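Local coordinates for protein biuret hydrolase (Pseudomonas sp., PDB 6C62) that hydrolyses 1-carboxybiuret to urea-1,3-dicarboxylate and ammonia, a step in the bacterial degradation of atrazine, at residues Y71-L76 with A112-G117; N75-E80 with A101-R106; L255-L260 with I366-A371; E287-P292 with R362-L367. One frame throughout, in Å; residues are numbered along the deposited sequence. Where two conformers were deposited one is given.

In the fold
From the N terminus, strand 70-74 opens contact 1, and the loop that follows it opens contact 2; N75 and L76 belong to both. Contact 2 closes first, where that loop meets the start of helix 102-109. Contact 1 closes next, when strand 113-118 pairs with strand 70-74, so the loop of contact 2 falls within that of contact 1. Much later, strand 257-260 opens contact 3, and strand 288-289 opens contact 4. Both end on strand 366-370. Contact 4, the inner one, joins edge strand 288-289 to the residues leading into strand 366-370, across strand 257-260. Contacts 1 and 3 each join neighbouring strands of one mixed sheet, their centres about 32 Å apart.

Contact 1 (Y71-L76 with A112-G117); sequences YAVKNL and AVLLGG
The side chains of Y71 and L114 cross at a slant between two neighbouring strands, with the L114 CD1 methyl over one face of the Y71 ring. The ring is placed by chi1 of 75°, which sets CG between the backbone N and the carbonyl carbon and carries the ring from CB toward segment 112-117. Along one side of the ring, CD1 approaches V113 O at 3.3 Å, and CE1 lies 3.5 Å from A112 CB. L114 CD1 makes a CH-pi contact with the ring, offset toward the rim, and is nearest to CE2 (3.7 Å). CZ and OH pass close to L114 CB. At the tip, OH is 2.9 Å from water 1, which donates a hydrogen bond to A112 O. With an alanine in place of Y71, the L114 methyl would probably lose the ring it rests on, and water 1 would lose one of its anchors. The backbones hold the register. Y71 N bonds to V113 O, L115 N bonds to Y71 O at 2.8 Å, and V73 N bonds to G116 O at 2.9 Å. At the backbone angles of G116, a CB would jam against the carbonyl O of L115. The two strands run parallel, and helix 102-109 joins them as a beta-alpha-beta unit of the amidase fold. Strand 70-74 ends at K74, which by similarity belongs to the charge relay system.

Contact 2 (N75-E80 with A101-R106); sequences NLFDIE and AVLVQR
A101 meets the 75-80 loop with both its backbone and its methyl. Its N donates to D78 O at 2.9 Å, and the bond is nearly straight at the hydrogen (168°). The donor stands well above the carbonyl plane of D78. A101 CB lies at the edge of the F77 ring, in its plane, 3.8 Å from CD2. A101 is also the N-cap residue of helix 102-109, and its O accepts a helical bond from Q105 N. This helix is the crossover of a beta-alpha-beta unit, and the 75-80 loop leads out of the unit's first strand. On the loop side, D78 OD1 is bonded to T84 OG1. L103 comes next on the side facing the loop. Its CD1 also approaches the F77 ring at the edge, 4.0 Å from CE2. F77 can reach both neighbours because its CG is anti to the carbonyl carbon (chi1 -73°), which points the ring at the first turn of the helix. The F77 side chain lies about 4 Å from that of K74, a charge relay residue by similarity. V104 follows, with CG2 4.2 Å from D78 O and a looser approach to F77 CD2. The V104 side chain also packs on Y71 and V73 of strand 70-74, and on R45 of helix 43-58.

Contact 3 (L255-L260 with I366-A371); sequences LRIGVL and ILIAPA
I366 packs against L255 and I257 at the start of the two strands. Its CD1 is 3.7 Å from L255 CD1 and 4.0 Å from I257 CD1. The I366 and I257 side chains lie alongside each other and point the same way. I368 continues the same face, and its CD1 sits 4.0 Å from I257 CG2. Strands 257-260 and 366-370 are parallel neighbours in the large mixed sheet of the amidase fold. Four backbone bonds pair them. I366 N bonds to R256 O, G258 N to I366 O, I368 N to G258 O at 2.8 Å, and L260 N to I368 O. The last is almost straight (175°). I368 O also accepts from water 2, which donates a second bond to L260 O. L260 packs on L367 and A369. Its CG is anti to the carbonyl carbon (chi1 -65°), which swings the two methyls over the neighbouring strand. The L260 and L367 side chains cross at about a right angle, with L260 CD2 3.9 Å from L367 CD1, while L260 CD1 meets A369 CB at 4.1 Å. G258 has no side chain; a CB at this position would point to the L367 face, only 3.1 Å from L367 CD2.

Contact 4 (E287-P292 with R362-L367); sequences EVVMWP and RDWDIL
V289 and W364 are brought together by their first torsions. In V289, CG1 is anti to the backbone N (chi1 176°) and lies near W364 NE1, while CG2, anti to the carbonyl carbon, sits over the six-membered ring. W364 has CG anti to its carbonyl carbon (chi1 -63°), which lays the ring against that methyl. The contact lies at one margin of the mixed amidase sheet, where strand 288-289 is outermost within the chain. Strand 257-260 runs between it and strand 366-370, so only side chains meet, and no hydrogen bond crosses. V289 CG2 makes a tight CH-pi contact with the six-membered ring, 3.6 Å from its centroid and 3.3 Å from CZ2. L367 CD2 lies over the same face of the indole and is 3.9 Å from V289 CG2. E287 comes in at the ring edge, with OE1 3.7 Å from W364 CH2 and the carboxylate plane turned 69° from the ring. E287 OE1 also forms a salt bridge with R256, which makes a cation-pi contact with W364. With a serine in place of W364, V289 CG2 would probably lose its ring face and R256 its aromatic partner. Further along, W291 NE1 is bonded to Y353 OH, and W291 CZ3 reaches to 4.3 Å from L367 CD1.

Contact 1 (Y71-L76 with A112-G117)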
loop_
_atom_site.group_PDB
_atom_site.type_symbol
_atom_site.label_atom_id
_atom_site.label_comp_id
_atom_site.label_asym_id
_atom_site.label_seq_id
_atom_site.Cartn_x
_atom_site.Cartn_y
_atom_site.Cartn_z
ATOM N N TYR A 71 0.643 33.509 12.528
ATOM C CA TYR A 71 1.191 32.420 11.694
ATOM C C TYR A 71 0.574 32.503 10.307
ATOM O O TYR A 71 -0.418 33.251 10.085
ATOM C CB TYR A 71 0.988 31.045 12.321
ATOM C CG TYR A 71 -0.387 30.505 12.259
ATOM C CD1 TYR A 71 -1.399 31.021 13.086
ATOM C CD2 TYR A 71 -0.740 29.474 11.379
ATOM C CE1 TYR A 71 -2.652 30.504 13.060
ATOM C CE2 TYR A 71 -2.024 28.943 11.358
ATOM C CZ TYR A 71 -2.975 29.434 12.196
ATOM O OH TYR A 71 -4.316 28.975 12.161
ATOM N N ALA A 72 1.248 31.864 9.381
ATOM C CA ALA A 72 0.720 31.696 8.035
ATOM C C ALA A 72 0.985 30.295 7.544
ATOM O O ALA A 72 1.833 29.563 8.109
ATOM C CB ALA A 72 1.301 32.735 7.112
ATOM N N VAL A 73 0.265 29.884 6.490
ATOM C CA VAL A 73 0.366 28.463 6.026
ATOM C C VAL A 73 0.624 28.351 4.528
ATOM O O VAL A 73 0.095 29.133 3.731
ATOM C CB VAL A 73 -0.920 27.675 6.409
ATOM C CG1 VAL A 73 -1.108 27.760 7.934
ATOM C CG2 VAL A 73 -2.149 28.204 5.702
ATOM N N LYS A 74 1.429 27.371 4.141
ATOM C CA LYS A 74 1.595 27.031 2.739
ATOM C C LYS A 74 0.226 26.852 2.083
ATOM O O LYS A 74 -0.710 26.297 2.703
ATOM C CB LYS A 74 2.406 25.750 2.684
ATOM C CG LYS A 74 2.870 25.333 1.305
ATOM C CD LYS A 74 3.720 24.075 1.461
ATOM C CE LYS A 74 4.372 23.696 0.150
ATOM N NZ LYS A 74 5.288 22.546 0.381
ATOM N N ASN A 75 0.063 27.378 0.863
ATOM C CA ASN A 75 -1.263 27.472 0.266
ATOM C C ASN A 75 -1.821 26.154 -0.268
ATOM O O ASN A 75 -2.840 26.160 -0.937
ATOM C CB ASN A 75 -1.348 28.648 -0.699
ATOM C CG ASN A 75 -0.651 28.434 -2.048
ATOM O OD1 ASN A 75 -0.395 27.317 -2.469
ATOM N ND2 ASN A 75 -0.312 29.538 -2.702
ATOM N N LEU A 76 -1.189 25.008 0.040
ATOM C CA LEU A 76 -1.876 23.718 -0.041
ATOM C C LEU A 76 -2.784 23.388 1.213
ATOM O O LEU A 76 -3.520 22.388 1.190
ATOM C CB LEU A 76 -0.889 22.604 -0.331
ATOM C CG LEU A 76 0.281 22.336 0.624
ATOM C CD1 LEU A 76 -0.213 21.755 1.922
ATOM C CD2 LEU A 76 1.307 21.367 0.016
ATOM N N ALA A 112 -3.677 30.712 18.220
ATOM C CA ALA A 112 -2.894 31.342 17.182
ATOM C C ALA A 112 -3.794 32.072 16.182
ATOM O O ALA A 112 -4.953 31.726 15.975
ATOM C CB ALA A 112 -1.974 30.345 16.527
ATOM N N VAL A 113 -3.213 33.072 15.548
ATOM C CA VAL A 113 -3.899 34.017 14.664
ATOM C C VAL A 113 -3.392 33.917 13.232
ATOM O O VAL A 113 -2.197 34.223 12.930
ATOM C CB VAL A 113 -3.668 35.461 15.187
ATOM C CG1 VAL A 113 -4.238 36.494 14.235
ATOM C CG2 VAL A 113 -4.309 35.609 16.571
ATOM N N LEU A 114 -4.295 33.562 12.313
ATOM C CA LEU A 114 -3.908 33.244 10.956
ATOM C C LEU A 114 -3.856 34.481 10.074
ATOM O O LEU A 114 -4.875 35.170 9.918
ATOM C CB LEU A 114 -4.887 32.219 10.348
ATOM C CG LEU A 114 -4.658 31.886 8.870
ATOM C CD1 LEU A 114 -3.399 31.120 8.729
ATOM C CD2 LEU A 114 -5.788 31.052 8.357
ATOM N N LEU A 115 -2.704 34.713 9.455
ATOM C CA LEU A 115 -2.490 35.858 8.600
ATOM C C LEU A 115 -2.624 35.576 7.115
ATOM O O LEU A 115 -2.862 36.541 6.315
ATOM C CB LEU A 115 -1.125 36.474 8.871
ATOM C CG LEU A 115 -1.150 37.598 9.894
ATOM C CD1 LEU A 115 -1.904 37.349 11.176
ATOM C CD2 LEU A 115 0.289 37.811 10.246
ATOM N N GLY A 116 -2.482 34.304 6.709
ATOM C CA GLY A 116 -2.875 33.944 5.358
ATOM C C GLY A 116 -2.109 32.783 4.755
ATOM O O GLY A 116 -1.593 31.918 5.495
ATOM N N GLY A 117 -2.113 32.760 3.424
ATOM C CA GLY A 117 -1.599 31.623 2.633
ATOM C C GLY A 117 -0.293 32.014 1.947
ATOM O O GLY A 117 -0.130 33.167 1.523
HETATM O O HOH W 1 -6.100 30.706 13.606
#

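Contact 2 (N75-E80 with A101-R106)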
loop_
_atom_site.group_PDB
_atom_site.type_symbol
_atom_site.label_atom_id
_atom_site.label_comp_id
_atom_site.label_asym_id
_atom_site.label_seq_id
_atom_site.Cartn_x
_atom_site.Cartn_y
_atom_site.Cartn_z
ATOM N N ASN A 75 0.063 27.378 0.863
ATOM C CA ASN A 75 -1.263 27.472 0.266
ATOM C C ASN A 75 -1.821 26.154 -0.268
ATOM O O ASN A 75 -2.840 26.160 -0.937
ATOM C CB ASN A 75 -1.348 28.648 -0.699
ATOM C CG ASN A 75 -0.651 28.434 -2.048
ATOM O OD1 ASN A 75 -0.395 27.317 -2.469
ATOM N ND2 ASN A 75 -0.312 29.538 -2.702
ATOM N N LEU A 76 -1.189 25.008 0.040
ATOM C CA LEU A 76 -1.876 23.718 -0.041
ATOM C C LEU A 76 -2.784 23.388 1.213
ATOM O O LEU A 76 -3.520 22.388 1.190
ATOM C CB LEU A 76 -0.889 22.604 -0.331
ATOM C CG LEU A 76 0.281 22.336 0.624
ATOM C CD1 LEU A 76 -0.213 21.755 1.922
ATOM C CD2 LEU A 76 1.307 21.367 0.016
ATOM N N PHE A 77 -2.751 24.227 2.255
ATOM C CA PHE A 77 -3.607 24.044 3.399
ATOM C C PHE A 77 -4.937 24.740 3.126
ATOM O O PHE A 77 -4.962 25.921 2.700
ATOM C CB PHE A 77 -3.056 24.601 4.718
ATOM C CG PHE A 77 -1.935 23.811 5.328
ATOM C CD1 PHE A 77 -0.634 23.949 4.897
ATOM C CD2 PHE A 77 -2.189 22.893 6.339
ATOM C CE1 PHE A 77 0.424 23.208 5.484
ATOM C CE2 PHE A 77 -1.185 22.158 6.921
ATOM C CZ PHE A 77 0.148 22.305 6.492
ATOM N N ASP A 78 -6.020 24.016 3.400
ATOM C CA ASP A 78 -7.402 24.579 3.291
ATOM C C ASP A 78 -7.576 25.619 4.376
ATOM O O ASP A 78 -7.257 25.362 5.559
ATOM C CB ASP A 78 -8.481 23.505 3.539
ATOM C CG ASP A 78 -8.712 22.547 2.338
ATOM O OD1 ASP A 78 -8.173 22.756 1.216
ATOM O OD2 ASP A 78 -9.443 21.528 2.538
ATOM N N ILE A 79 -8.047 26.778 3.965
ATOM C CA ILE A 79 -8.419 27.892 4.827
ATOM C C ILE A 79 -9.900 28.138 4.497
ATOM O O ILE A 79 -10.269 28.344 3.330
ATOM C CB ILE A 79 -7.594 29.154 4.553
ATOM C CG1 ILE A 79 -6.119 28.929 4.818
ATOM C CG2 ILE A 79 -8.112 30.291 5.435
ATOM C CD1 ILE A 79 -5.231 30.069 4.368
ATOM N N GLU A 80 -10.744 28.061 5.513
ATOM C CA GLU A 80 -12.171 28.218 5.304
ATOM C C GLU A 80 -12.505 29.484 4.528
ATOM O O GLU A 80 -11.993 30.538 4.860
ATOM C CB GLU A 80 -12.926 28.264 6.648
ATOM C CG GLU A 80 -14.436 28.391 6.465
ATOM C CD GLU A 80 -15.203 28.250 7.768
ATOM O OE1 GLU A 80 -14.584 28.025 8.843
ATOM O OE2 GLU A 80 -16.459 28.377 7.692
ATOM N N ALA A 101 -8.104 23.234 7.302
ATOM C CA ALA A 101 -7.332 22.010 7.534
ATOM C C ALA A 101 -7.321 21.715 9.009
ATOM O O ALA A 101 -7.291 22.612 9.837
ATOM C CB ALA A 101 -5.896 22.234 7.104
ATOM N N VAL A 102 -7.286 20.447 9.342
ATOM C CA VAL A 102 -7.198 20.069 10.759
ATOM C C VAL A 102 -6.049 20.744 11.501
ATOM O O VAL A 102 -6.234 21.175 12.625
ATOM C CB VAL A 102 -7.134 18.506 10.885
ATOM C CG1 VAL A 102 -6.820 18.074 12.276
ATOM C CG2 VAL A 102 -8.489 17.928 10.444
ATOM N N LEU A 103 -4.847 20.830 10.904
ATOM C CA LEU A 103 -3.780 21.478 11.618
ATOM C C LEU A 103 -4.013 22.986 11.900
ATOM O O LEU A 103 -3.607 23.502 12.986
ATOM C CB LEU A 103 -2.435 21.300 10.911
ATOM C CG LEU A 103 -1.994 19.871 10.679
ATOM C CD1 LEU A 103 -0.587 19.865 10.201
ATOM C CD2 LEU A 103 -2.140 19.044 11.958
ATOM N N VAL A 104 -4.673 23.657 10.953
ATOM C CA VAL A 104 -5.098 25.039 11.137
ATOM C C VAL A 104 -6.116 25.142 12.275
ATOM O O VAL A 104 -5.975 26.037 13.140
ATOM C CB VAL A 104 -5.641 25.641 9.825
ATOM C CG1 VAL A 104 -6.255 27.028 10.073
ATOM C CG2 VAL A 104 -4.552 25.668 8.761
ATOM N N GLN A 105 -7.104 24.232 12.302
ATOM C CA GLN A 105 -8.098 24.172 13.400
ATOM C C GLN A 105 -7.416 24.008 14.753
ATOM O O GLN A 105 -7.791 24.655 15.714
ATOM C CB GLN A 105 -9.097 23.012 13.249
ATOM C CG GLN A 105 -9.957 22.996 11.962
ATOM C CD GLN A 105 -10.830 21.717 11.702
ATOM O OE1 GLN A 105 -10.928 20.759 12.536
ATOM N NE2 GLN A 105 -11.405 21.673 10.472
ATOM N N ARG A 106 -6.396 23.151 14.826
ATOM C CA ARG A 106 -5.666 22.942 16.097
ATOM C C ARG A 106 -4.843 24.168 16.534
ATOM O O ARG A 106 -4.799 24.488 17.734
ATOM C CB ARG A 106 -4.874 21.643 16.021
ATOM C CG ARG A 106 -5.834 20.471 16.015
ATOM C CD ARG A 106 -5.167 19.140 15.985
ATOM N NE ARG A 106 -6.125 18.056 15.784
ATOM C CZ ARG A 106 -5.746 16.777 15.721
ATOM N NH1 ARG A 106 -4.469 16.433 15.816
ATOM N NH2 ARG A 106 -6.644 15.818 15.522
#

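Contact 3 (L255-L260 with I366-A371)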
loop_
_atom_site.group_PDB
_atom_site.type_symbol
_atom_site.label_atom_id
_atom_site.label_comp_id
_atom_site.label_asym_id
_atom_site.label_seq_id
_atom_site.Cartn_x
_atom_site.Cartn_y
_atom_site.Cartn_z
ATOM N N LEU A 255 22.958 10.219 25.414
ATOM C CA LEU A 255 22.494 9.854 24.093
ATOM C C LEU A 255 23.631 9.449 23.207
ATOM O O LEU A 255 24.713 9.970 23.295
ATOM C CB LEU A 255 21.697 10.988 23.460
ATOM C CG LEU A 255 20.415 11.424 24.168
ATOM C CD1 LEU A 255 19.797 12.533 23.338
ATOM C CD2 LEU A 255 19.382 10.320 24.406
ATOM N N ARG A 256 23.373 8.511 22.313
ATOM C CA ARG A 256 24.339 8.104 21.307
ATOM C C ARG A 256 24.109 8.917 20.010
ATOM O O ARG A 256 23.050 8.813 19.367
ATOM C CB ARG A 256 24.287 6.583 21.101
ATOM C CG ARG A 256 25.722 6.038 20.881
ATOM C CD ARG A 256 25.847 4.531 20.578
ATOM N NE ARG A 256 27.103 4.278 19.837
ATOM C CZ ARG A 256 27.326 3.311 18.944
ATOM N NH1 ARG A 256 26.392 2.423 18.626
ATOM N NH2 ARG A 256 28.527 3.220 18.374
ATOM N N ILE A 257 25.058 9.791 19.686
ATOM C CA ILE A 257 24.879 10.726 18.565
ATOM C C ILE A 257 25.975 10.475 17.562
ATOM O O ILE A 257 27.139 10.457 17.911
ATOM C CB ILE A 257 24.857 12.208 19.036
ATOM C CG1 ILE A 257 23.928 12.376 20.254
ATOM C CG2 ILE A 257 24.489 13.180 17.886
ATOM C CD1 ILE A 257 23.590 13.811 20.619
ATOM N N GLY A 258 25.610 10.268 16.312
ATOM C CA GLY A 258 26.548 10.048 15.245
ATOM C C GLY A 258 26.422 10.982 14.071
ATOM O O GLY A 258 25.408 11.673 13.903
ATOM N N VAL A 259 27.470 10.996 13.257
ATOM C CA VAL A 259 27.549 11.806 12.056
ATOM C C VAL A 259 27.476 10.901 10.831
ATOM O O VAL A 259 28.262 9.946 10.725
ATOM C CB VAL A 259 28.896 12.574 11.999
ATOM C CG1 VAL A 259 28.990 13.444 10.780
ATOM C CG2 VAL A 259 29.080 13.435 13.204
ATOM N N LEU A 260 26.548 11.180 9.902
ATOM C CA LEU A 260 26.382 10.321 8.729
ATOM C C LEU A 260 27.514 10.538 7.756
ATOM O O LEU A 260 27.906 11.653 7.545
ATOM C CB LEU A 260 25.044 10.535 8.021
ATOM C CG LEU A 260 23.802 10.160 8.825
ATOM C CD1 LEU A 260 22.565 10.360 7.979
ATOM C CD2 LEU A 260 23.894 8.706 9.279
ATOM N N ILE A 366 20.455 9.880 17.872
ATOM C CA ILE A 366 20.392 10.993 16.905
ATOM C C ILE A 366 21.512 10.826 15.875
ATOM O O ILE A 366 22.650 10.445 16.247
ATOM C CB ILE A 366 20.507 12.338 17.633
ATOM C CG1 ILE A 366 19.314 12.596 18.498
ATOM C CG2 ILE A 366 20.572 13.501 16.668
ATOM C CD1 ILE A 366 19.699 13.297 19.740
ATOM N N LEU A 367 21.208 11.100 14.613
ATOM C CA LEU A 367 22.207 11.125 13.544
ATOM C C LEU A 367 22.175 12.476 12.867
ATOM O O LEU A 367 21.094 13.047 12.687
ATOM C CB LEU A 367 21.997 9.993 12.537
ATOM C CG LEU A 367 22.122 8.581 13.177
ATOM C CD1 LEU A 367 21.602 7.496 12.253
ATOM C CD2 LEU A 367 23.583 8.277 13.499
ATOM N N ILE A 368 23.355 12.987 12.490
ATOM C CA ILE A 368 23.495 14.322 11.948
ATOM C C ILE A 368 23.916 14.300 10.481
ATOM O O ILE A 368 24.859 13.609 10.078
ATOM C CB ILE A 368 24.599 15.085 12.697
ATOM C CG1 ILE A 368 24.329 15.082 14.186
ATOM C CG2 ILE A 368 24.655 16.528 12.199
ATOM C CD1 ILE A 368 25.542 15.626 14.932
ATOM N N ALA A 369 23.253 15.110 9.691
ATOM C CA ALA A 369 23.607 15.320 8.299
ATOM C C ALA A 369 23.352 16.747 7.887
ATOM O O ALA A 369 22.637 17.463 8.568
ATOM C CB ALA A 369 22.767 14.376 7.439
ATOM N N PRO A 370 23.892 17.171 6.740
ATOM C CA PRO A 370 23.511 18.490 6.272
ATOM C C PRO A 370 22.129 18.433 5.666
ATOM O O PRO A 370 21.671 17.368 5.245
ATOM C CB PRO A 370 24.576 18.836 5.209
ATOM C CG PRO A 370 25.505 17.635 5.110
ATOM C CD PRO A 370 24.813 16.489 5.807
ATOM N N ALA A 371 21.445 19.563 5.677
ATOM C CA ALA A 371 20.122 19.676 5.070
ATOM C C ALA A 371 20.129 19.870 3.564
ATOM O O ALA A 371 19.214 19.392 2.853
ATOM C CB ALA A 371 19.353 20.812 5.726
HETATM O O HOH W 2 26.777 14.193 7.863
#

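Contact 4 (E287-P292 with R362-L367)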
loop_
_atom_site.group_PDB
_atom_site.type_symbol
_atom_site.label_atom_id
_atom_site.label_comp_id
_atom_site.label_asym_id
_atom_site.label_seq_id
_atom_site.Cartn_x
_atom_site.Cartn_y
_atom_site.Cartn_z
ATOM N N GLU A 287 31.697 9.626 16.090
ATOM C CA GLU A 287 31.632 8.478 15.207
ATOM C C GLU A 287 30.929 8.773 13.882
ATOM O O GLU A 287 29.888 9.421 13.864
ATOM C CB GLU A 287 30.945 7.336 15.898
ATOM C CG GLU A 287 31.909 6.364 16.529
ATOM C CD GLU A 287 31.186 5.209 17.180
ATOM O OE1 GLU A 287 30.839 4.241 16.435
ATOM O OE2 GLU A 287 30.980 5.306 18.429
ATOM N N VAL A 288 31.518 8.306 12.792
ATOM C CA VAL A 288 30.928 8.382 11.456
ATOM C C VAL A 288 30.098 7.093 11.274
ATOM O O VAL A 288 30.563 6.005 11.567
ATOM C CB VAL A 288 32.001 8.576 10.390
ATOM C CG1 VAL A 288 31.426 8.441 8.986
ATOM C CG2 VAL A 288 32.686 9.929 10.567
ATOM N N VAL A 289 28.855 7.229 10.864
ATOM C CA VAL A 289 27.900 6.136 10.762
ATOM C C VAL A 289 27.413 6.078 9.280
ATOM O O VAL A 289 27.147 7.120 8.668
ATOM C CB VAL A 289 26.671 6.451 11.634
ATOM C CG1 VAL A 289 25.590 5.402 11.501
ATOM C CG2 VAL A 289 27.067 6.602 13.051
ATOM N N MET A 290 27.289 4.873 8.713
ATOM C CA MET A 290 26.716 4.728 7.368
ATOM C C MET A 290 25.206 4.488 7.469
ATOM O O MET A 290 24.759 3.642 8.190
ATOM C CB MET A 290 27.412 3.625 6.573
ATOM C CG MET A 290 28.933 3.914 6.494
ATOM S SD MET A 290 29.352 5.523 5.688
ATOM C CE MET A 290 29.381 4.855 4.021
ATOM N N TRP A 291 24.445 5.275 6.737
ATOM C CA TRP A 291 22.999 5.085 6.608
ATOM C C TRP A 291 22.822 3.940 5.605
ATOM O O TRP A 291 23.532 3.888 4.588
ATOM C CB TRP A 291 22.388 6.376 6.097
ATOM C CG TRP A 291 20.884 6.399 5.989
ATOM C CD1 TRP A 291 20.163 6.020 4.919
ATOM C CD2 TRP A 291 19.963 6.897 6.933
ATOM N NE1 TRP A 291 18.846 6.237 5.139
ATOM C CE2 TRP A 291 18.688 6.761 6.381
ATOM C CE3 TRP A 291 20.085 7.445 8.199
ATOM C CZ2 TRP A 291 17.549 7.154 7.025
ATOM C CZ3 TRP A 291 18.931 7.826 8.879
ATOM C CH2 TRP A 291 17.669 7.682 8.290
ATOM N N PRO A 292 21.937 2.980 5.893
ATOM C CA PRO A 292 21.777 1.884 4.921
ATOM C C PRO A 292 21.188 2.311 3.533
ATOM O O PRO A 292 20.146 2.988 3.467
ATOM C CB PRO A 292 20.814 0.945 5.665
ATOM C CG PRO A 292 19.935 1.896 6.426
ATOM C CD PRO A 292 20.966 2.848 6.990
ATOM N N ARG A 362 18.421 1.172 16.505
ATOM C CA ARG A 362 18.667 0.425 17.730
ATOM C C ARG A 362 20.044 0.733 18.327
ATOM O O ARG A 362 20.270 0.451 19.472
ATOM C CB ARG A 362 18.424 -1.094 17.493
ATOM C CG ARG A 362 16.932 -1.340 17.286
ATOM C CD ARG A 362 16.504 -2.771 17.512
ATOM N NE ARG A 362 16.599 -3.578 16.288
ATOM C CZ ARG A 362 15.674 -3.623 15.299
ATOM N NH1 ARG A 362 15.894 -4.398 14.239
ATOM N NH2 ARG A 362 14.553 -2.870 15.329
ATOM N N ASP A 363 20.968 1.285 17.561
ATOM C CA ASP A 363 22.317 1.586 18.010
ATOM C C ASP A 363 22.554 3.100 18.188
ATOM O O ASP A 363 23.598 3.479 18.679
ATOM C CB ASP A 363 23.329 1.031 17.013
ATOM C CG ASP A 363 23.148 -0.524 16.751
ATOM O OD1 ASP A 363 22.695 -1.274 17.635
ATOM O OD2 ASP A 363 23.420 -1.002 15.641
ATOM N N TRP A 364 21.605 3.967 17.781
ATOM C CA TRP A 364 21.851 5.412 17.732
ATOM C C TRP A 364 20.590 6.113 18.176
ATOM O O TRP A 364 19.480 5.618 17.879
ATOM C CB TRP A 364 22.266 5.861 16.333
ATOM C CG TRP A 364 23.523 5.257 15.908
ATOM C CD1 TRP A 364 23.688 4.154 15.115
ATOM C CD2 TRP A 364 24.838 5.645 16.310
ATOM N NE1 TRP A 364 25.040 3.848 14.978
ATOM C CE2 TRP A 364 25.753 4.751 15.707
ATOM C CE3 TRP A 364 25.341 6.694 17.114
ATOM C CZ2 TRP A 364 27.142 4.866 15.874
ATOM C CZ3 TRP A 364 26.712 6.822 17.274
ATOM C CH2 TRP A 364 27.594 5.915 16.681
ATOM N N ASP A 365 20.757 7.238 18.898
ATOM C CA ASP A 365 19.620 8.078 19.299
ATOM C C ASP A 365 19.373 9.223 18.293
ATOM O O ASP A 365 18.220 9.478 17.920
ATOM C CB ASP A 365 19.822 8.615 20.702
ATOM C CG ASP A 365 19.942 7.474 21.722
ATOM O OD1 ASP A 365 18.939 6.765 21.837
ATOM O OD2 ASP A 365 21.060 7.208 22.309
ATOM N N ILE A 366 20.455 9.880 17.872
ATOM C CA ILE A 366 20.392 10.993 16.905
ATOM C C ILE A 366 21.512 10.826 15.875
ATOM O O ILE A 366 22.650 10.445 16.247
ATOM C CB ILE A 366 20.507 12.338 17.633
ATOM C CG1 ILE A 366 19.314 12.596 18.498
ATOM C CG2 ILE A 366 20.572 13.501 16.668
ATOM C CD1 ILE A 366 19.699 13.297 19.740
ATOM N N LEU A 367 21.208 11.100 14.613
ATOM C CA LEU A 367 22.207 11.125 13.544
ATOM C C LEU A 367 22.175 12.476 12.867
ATOM O O LEU A 367 21.094 13.047 12.687
ATOM C CB LEU A 367 21.997 9.993 12.537
ATOM C CG LEU A 367 22.122 8.581 13.177
ATOM C CD1 LEU A 367 21.602 7.496 12.253
ATOM C CD2 LEU A 367 23.583 8.277 13.499
#